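Local atomic coordinates of putative transcription protein (Pseudomonas aeruginosa PAO1, PDB entry 4GCV), a protein that probably binds DNA as a transcriptional regulator of the HxlR-like helix-turn-helix family and may sense oxidative stress. Residues B[21-33]-B[46-60]. The protein carries 2 engineered substitutions. Numbering follows the deposited sequence.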
loop_
_atom_site.group_PDB
_atom_site.type_symbol
_atom_site.label_atom_id
_atom_site.label_comp_id
_atom_site.label_asym_id
_atom_site.label_seq_id
_atom_site.Cartn_x
_atom_site.Cartn_y
_atom_site.Cartn_z
ATOM N N GLY B 21 -6.236 -3.051 7.559
ATOM C CA GLY B 21 -6.996 -3.910 6.610
ATOM C C GLY B 21 -6.213 -4.636 5.517
ATOM O O GLY B 21 -6.830 -5.120 4.560
ATOM N N GLU B 22 -4.884 -4.782 5.666
ATOM C CA GLU B 22 -4.037 -5.459 4.656
ATOM C C GLU B 22 -3.299 -6.746 5.027
ATOM O O GLU B 22 -2.603 -7.303 4.191
ATOM C CB GLU B 22 -2.917 -4.515 4.186
ATOM C CG GLU B 22 -3.418 -3.270 3.544
ATOM C CD GLU B 22 -4.104 -3.527 2.210
ATOM O OE1 GLU B 22 -3.771 -4.494 1.461
ATOM O OE2 GLU B 22 -4.979 -2.717 1.941
ATOM N N TRP B 23 -3.387 -7.196 6.263
ATOM C CA TRP B 23 -2.581 -8.324 6.717
ATOM C C TRP B 23 -2.794 -9.614 5.917
ATOM O O TRP B 23 -1.859 -10.113 5.334
ATOM C CB TRP B 23 -2.785 -8.524 8.235
ATOM C CG TRP B 23 -2.110 -9.763 8.798
ATOM C CD1 TRP B 23 -2.730 -10.873 9.297
ATOM C CD2 TRP B 23 -0.695 -9.988 8.961
ATOM N NE1 TRP B 23 -1.793 -11.774 9.763
ATOM C CE2 TRP B 23 -0.540 -11.268 9.543
ATOM C CE3 TRP B 23 0.453 -9.253 8.632
ATOM C CZ2 TRP B 23 0.722 -11.823 9.817
ATOM C CZ3 TRP B 23 1.702 -9.796 8.920
ATOM C CH2 TRP B 23 1.825 -11.071 9.496
ATOM N N TRP B 24 -4.020 -10.140 5.917
ATOM C CA TRP B 24 -4.377 -11.285 5.102
ATOM C C TRP B 24 -4.159 -11.085 3.605
ATOM O O TRP B 24 -3.610 -11.954 2.965
ATOM C CB TRP B 24 -5.819 -11.694 5.386
ATOM C CG TRP B 24 -5.932 -12.226 6.739
ATOM C CD1 TRP B 24 -6.581 -11.644 7.802
ATOM C CD2 TRP B 24 -5.317 -13.404 7.239
ATOM N NE1 TRP B 24 -6.425 -12.405 8.921
ATOM C CE2 TRP B 24 -5.661 -13.500 8.610
ATOM C CE3 TRP B 24 -4.514 -14.398 6.670
ATOM C CZ2 TRP B 24 -5.246 -14.567 9.414
ATOM C CZ3 TRP B 24 -4.081 -15.443 7.472
ATOM C CH2 TRP B 24 -4.463 -15.527 8.827
ATOM N N SER B 25 -4.510 -9.929 3.050
ATOM C CA SER B 25 -4.178 -9.663 1.632
ATOM C C SER B 25 -2.685 -9.812 1.400
ATOM O O SER B 25 -2.258 -10.367 0.398
ATOM C CB SER B 25 -4.576 -8.255 1.217
ATOM O OG SER B 25 -5.951 -8.068 1.370
ATOM N N ILE B 26 -1.874 -9.332 2.336
ATOM C CA ILE B 26 -0.429 -9.430 2.125
ATOM C C ILE B 26 0.030 -10.851 2.145
ATOM O O ILE B 26 0.847 -11.245 1.343
ATOM C CB ILE B 26 0.323 -8.583 3.135
ATOM C CG1 ILE B 26 0.129 -7.105 2.781
ATOM C CG2 ILE B 26 1.806 -8.964 3.216
ATOM C CD1 ILE B 26 0.397 -6.202 4.020
ATOM N N LEU B 27 -0.537 -11.655 3.036
ATOM C CA LEU B 27 -0.086 -13.018 3.193
ATOM C C LEU B 27 -0.533 -13.827 1.997
ATOM O O LEU B 27 0.243 -14.570 1.424
ATOM C CB LEU B 27 -0.604 -13.595 4.525
ATOM C CG LEU B 27 0.072 -13.105 5.810
ATOM C CD1 LEU B 27 -0.496 -13.906 6.986
ATOM C CD2 LEU B 27 1.615 -13.302 5.772
ATOM N N ILE B 28 -1.788 -13.662 1.593
ATOM C CA ILE B 28 -2.298 -14.385 0.434
ATOM C C ILE B 28 -1.615 -13.958 -0.871
ATOM O O ILE B 28 -1.138 -14.809 -1.647
ATOM C CB ILE B 28 -3.840 -14.233 0.326
ATOM C CG1 ILE B 28 -4.524 -14.796 1.573
ATOM C CG2 ILE B 28 -4.379 -14.915 -0.910
ATOM C CD1 ILE B 28 -5.950 -14.232 1.769
HETATM N N MSE B 29 -1.507 -12.656 -1.112
HETATM C CA MSE B 29 -0.805 -12.210 -2.320
HETATM C C MSE B 29 0.616 -12.759 -2.381
HETATM O O MSE B 29 1.053 -13.299 -3.424
HETATM C CB MSE B 29 -0.831 -10.694 -2.441
HETATM C CG MSE B 29 -2.195 -10.139 -2.739
HETATM SE SE MSE B 29 -2.880 -10.972 -4.456
HETATM C CE MSE B 29 -1.806 -9.820 -5.604
ATOM N N ARG B 30 1.342 -12.674 -1.265
ATOM C CA ARG B 30 2.668 -13.252 -1.194
ATOM C C ARG B 30 2.709 -14.721 -1.619
ATOM O O ARG B 30 3.534 -15.117 -2.450
ATOM C CB ARG B 30 3.207 -13.113 0.231
ATOM C CG ARG B 30 4.627 -13.484 0.369
ATOM C CD ARG B 30 5.100 -13.401 1.848
ATOM N NE ARG B 30 6.416 -14.013 1.949
ATOM C CZ ARG B 30 6.616 -15.325 2.025
ATOM N NH1 ARG B 30 5.571 -16.153 2.036
ATOM N NH2 ARG B 30 7.858 -15.819 2.082
ATOM N N ASP B 31 1.825 -15.531 -1.052
ATOM C CA ASP B 31 1.787 -16.952 -1.407
ATOM C C ASP B 31 1.372 -17.158 -2.850
ATOM O O ASP B 31 1.868 -18.083 -3.494
ATOM C CB ASP B 31 0.762 -17.696 -0.539
ATOM C CG ASP B 31 1.261 -18.026 0.841
ATOM O OD1 ASP B 31 2.495 -18.178 1.026
ATOM O OD2 ASP B 31 0.390 -18.168 1.754
ATOM N N ALA B 32 0.404 -16.379 -3.338
ATOM C CA ALA B 32 0.031 -16.476 -4.763
ATOM C C ALA B 32 1.226 -16.121 -5.662
ATOM O O ALA B 32 1.493 -16.773 -6.628
ATOM C CB ALA B 32 -1.161 -15.599 -5.060
ATOM N N LEU B 33 1.951 -15.073 -5.317
ATOM C CA LEU B 33 3.111 -14.687 -6.129
ATOM C C LEU B 33 4.196 -15.747 -6.064
ATOM O O LEU B 33 4.923 -15.901 -7.019
ATOM C CB LEU B 33 3.669 -13.342 -5.674
ATOM C CG LEU B 33 2.616 -12.297 -6.046
ATOM C CD1 LEU B 33 2.816 -11.071 -5.204
ATOM C CD2 LEU B 33 2.676 -11.973 -7.561
ATOM N N LEU B 46 -1.474 -20.867 5.269
ATOM C CA LEU B 46 -1.770 -19.665 6.060
ATOM C C LEU B 46 -2.521 -19.904 7.390
ATOM O O LEU B 46 -2.756 -18.992 8.204
ATOM C CB LEU B 46 -2.531 -18.694 5.168
ATOM C CG LEU B 46 -1.782 -17.561 4.426
ATOM C CD1 LEU B 46 -0.218 -17.706 4.266
ATOM C CD2 LEU B 46 -2.456 -17.258 3.163
ATOM N N ASP B 47 -2.907 -21.137 7.623
ATOM C CA ASP B 47 -3.715 -21.475 8.814
ATOM C C ASP B 47 -4.892 -20.541 9.037
ATOM O O ASP B 47 -5.068 -19.999 10.143
ATOM C CB ASP B 47 -2.860 -21.567 10.081
ATOM C CG ASP B 47 -3.568 -22.295 11.168
ATOM O OD1 ASP B 47 -4.395 -23.169 10.801
ATOM O OD2 ASP B 47 -3.321 -22.002 12.372
ATOM N N ILE B 48 -5.710 -20.383 7.998
ATOM C CA ILE B 48 -6.847 -19.475 8.008
ATOM C C ILE B 48 -8.127 -20.268 7.789
ATOM O O ILE B 48 -8.163 -21.179 6.964
ATOM C CB ILE B 48 -6.647 -18.377 6.915
ATOM C CG1 ILE B 48 -7.905 -17.532 6.625
ATOM C CG2 ILE B 48 -6.143 -18.974 5.566
ATOM C CD1 ILE B 48 -7.509 -16.256 5.798
ATOM N N ALA B 49 -9.180 -19.929 8.522
ATOM C CA ALA B 49 -10.468 -20.572 8.323
ATOM C C ALA B 49 -11.036 -20.300 6.917
ATOM O O ALA B 49 -10.831 -19.236 6.389
ATOM C CB ALA B 49 -11.484 -20.120 9.416
ATOM N N PRO B 50 -11.774 -21.266 6.348
ATOM C CA PRO B 50 -12.329 -21.239 4.982
ATOM C C PRO B 50 -13.161 -20.011 4.646
ATOM O O PRO B 50 -12.950 -19.407 3.593
ATOM C CB PRO B 50 -13.264 -22.463 4.960
ATOM C CG PRO B 50 -12.688 -23.375 5.956
ATOM C CD PRO B 50 -12.121 -22.519 7.043
ATOM N N ASN B 51 -14.124 -19.667 5.502
ATOM C CA ASN B 51 -15.053 -18.586 5.192
ATOM C C ASN B 51 -14.289 -17.297 5.017
ATOM O O ASN B 51 -14.650 -16.454 4.215
ATOM C CB ASN B 51 -16.140 -18.405 6.266
ATOM C CG ASN B 51 -17.274 -19.409 6.137
ATOM O OD1 ASN B 51 -17.241 -20.294 5.280
ATOM N ND2 ASN B 51 -18.293 -19.270 6.986
HETATM N N MSE B 52 -13.225 -17.141 5.772
HETATM C CA MSE B 52 -12.455 -15.918 5.688
HETATM C C MSE B 52 -11.472 -15.945 4.517
HETATM O O MSE B 52 -11.210 -14.911 3.866
HETATM C CB MSE B 52 -11.699 -15.723 6.979
HETATM C CG MSE B 52 -10.436 -14.943 6.767
HETATM SE SE MSE B 52 -10.586 -13.247 7.607
HETATM C CE MSE B 52 -10.232 -13.862 9.451
ATOM N N LEU B 53 -10.923 -17.120 4.246
ATOM C CA LEU B 53 -10.060 -17.258 3.111
ATOM C C LEU B 53 -10.853 -16.866 1.823
ATOM O O LEU B 53 -10.315 -16.221 0.922
ATOM C CB LEU B 53 -9.504 -18.684 3.052
ATOM C CG LEU B 53 -8.640 -19.004 1.822
ATOM C CD1 LEU B 53 -7.518 -17.966 1.631
ATOM C CD2 LEU B 53 -8.058 -20.371 1.899
ATOM N N THR B 54 -12.135 -17.237 1.790
ATOM C CA THR B 54 -12.977 -17.126 0.629
ATOM C C THR B 54 -13.317 -15.662 0.412
ATOM O O THR B 54 -13.281 -15.156 -0.735
ATOM C CB THR B 54 -14.273 -17.973 0.806
ATOM O OG1 THR B 54 -13.922 -19.354 0.742
ATOM C CG2 THR B 54 -15.324 -17.683 -0.277
ATOM N N ARG B 55 -13.626 -14.969 1.501
ATOM C CA ARG B 55 -13.975 -13.578 1.394
ATOM C C ARG B 55 -12.751 -12.791 0.896
ATOM O O ARG B 55 -12.873 -11.892 0.066
ATOM C CB ARG B 55 -14.483 -13.060 2.736
ATOM C CG ARG B 55 -15.878 -12.436 2.638
ATOM C CD ARG B 55 -16.643 -12.502 3.981
ATOM N NE ARG B 55 -15.725 -12.336 5.103
ATOM C CZ ARG B 55 -15.770 -13.073 6.213
ATOM N NH1 ARG B 55 -16.688 -14.026 6.333
ATOM N NH2 ARG B 55 -14.874 -12.884 7.191
ATOM N N ARG B 56 -11.575 -13.143 1.401
ATOM C CA ARG B 56 -10.323 -12.433 1.097
ATOM C C ARG B 56 -9.869 -12.731 -0.344
ATOM O O ARG B 56 -9.444 -11.828 -1.068
ATOM C CB ARG B 56 -9.214 -12.802 2.099
ATOM C CG ARG B 56 -9.255 -12.105 3.476
ATOM C CD ARG B 56 -9.183 -10.575 3.400
ATOM N NE ARG B 56 -8.971 -9.916 4.702
ATOM C CZ ARG B 56 -9.740 -10.087 5.779
ATOM N NH1 ARG B 56 -10.768 -10.930 5.743
ATOM N NH2 ARG B 56 -9.479 -9.438 6.911
ATOM N N LEU B 57 -9.981 -13.990 -0.769
ATOM C CA LEU B 57 -9.768 -14.336 -2.196
ATOM C C LEU B 57 -10.704 -13.580 -3.123
ATOM O O LEU B 57 -10.249 -12.950 -4.071
ATOM C CB LEU B 57 -9.863 -15.847 -2.453
ATOM C CG LEU B 57 -8.672 -16.646 -1.898
ATOM C CD1 LEU B 57 -8.974 -18.121 -1.949
ATOM C CD2 LEU B 57 -7.344 -16.323 -2.607
ATOM N N ASN B 58 -11.999 -13.614 -2.841
ATOM C CA ASN B 58 -12.955 -12.920 -3.687
ATOM C C ASN B 58 -12.649 -11.441 -3.760
ATOM O O ASN B 58 -12.815 -10.864 -4.820
ATOM C CB ASN B 58 -14.381 -13.094 -3.204
ATOM C CG ASN B 58 -14.874 -14.529 -3.330
ATOM O OD1 ASN B 58 -14.243 -15.375 -3.993
ATOM N ND2 ASN B 58 -15.994 -14.822 -2.653
ATOM N N ALA B 59 -12.234 -10.835 -2.651
ATOM C CA ALA B 59 -11.957 -9.411 -2.655
ATOM C C ALA B 59 -10.692 -9.135 -3.489
ATOM O O ALA B 59 -10.651 -8.147 -4.224
ATOM C CB ALA B 59 -11.799 -8.814 -1.176
ATOM N N LEU B 60 -9.677 -9.999 -3.377
ATOM C CA LEU B 60 -8.484 -9.872 -4.230
ATOM C C LEU B 60 -8.840 -10.002 -5.733
ATOM O O LEU B 60 -8.339 -9.258 -6.578
ATOM C CB LEU B 60 -7.407 -10.861 -3.808
ATOM C CG LEU B 60 -6.792 -10.411 -2.490
ATOM C CD1 LEU B 60 -5.840 -11.473 -2.043
ATOM C CD2 LEU B 60 -6.099 -9.057 -2.681
HETATM O O HOH W 1 -6.326 -8.293 4.584
#
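Trp24, Ile28, Leu46 and Leu60 carry a buried contact in a winged helix-turn-helix domain, where helix 23-33 crosses helix 50-60 at -77° with the axes 10.2 Å apart. Helices 39-46 and 50-62 form the helix-turn-helix; helix 50-62, in the recognition position, probably meets DNA, and helix 23-33 packs against it. Two knobs interlock: Ile28 sits among Leu46, Leu53, Leu57 and Leu60, and Leu46 among Trp24, Leu27, Ile28 and Asp31, with Ile28 CG1 3.6 Å from Leu46 CD2. CG2 of Ile28, set anti to the backbone N, reaches Leu57 CD2 at 3.7 Å, while its CD1 presses on Arg56 CB at 3.6 Å. At one end of the seam, Leu60 lays both methyls against the bent chain of selenomethionine Met29, CD1 lying 3.9 Å from SE.

Trp24 closes the other end. Ile48 CD1 makes a CH-pi contact over the six-membered ring of Trp24, 3.9 Å from the centroid; Trp23 lies against the opposite face, and Leu46 O meets the ring edge in plane. The Arg56 guanidinium stands nearly upright to the indole, 80° between planes, with Trp24 CD1 over one face. A water at the guanidinium edge accepts from Arg56 NE (3.1 Å) and Ser25 N (2.9 Å) and donates to Gly21 O. Apolar interlocking thus supplies most of the contact, while the water occupies Ser25 N in the first helical turn and ties it to Arg56, which would limit the guanidinium's swing.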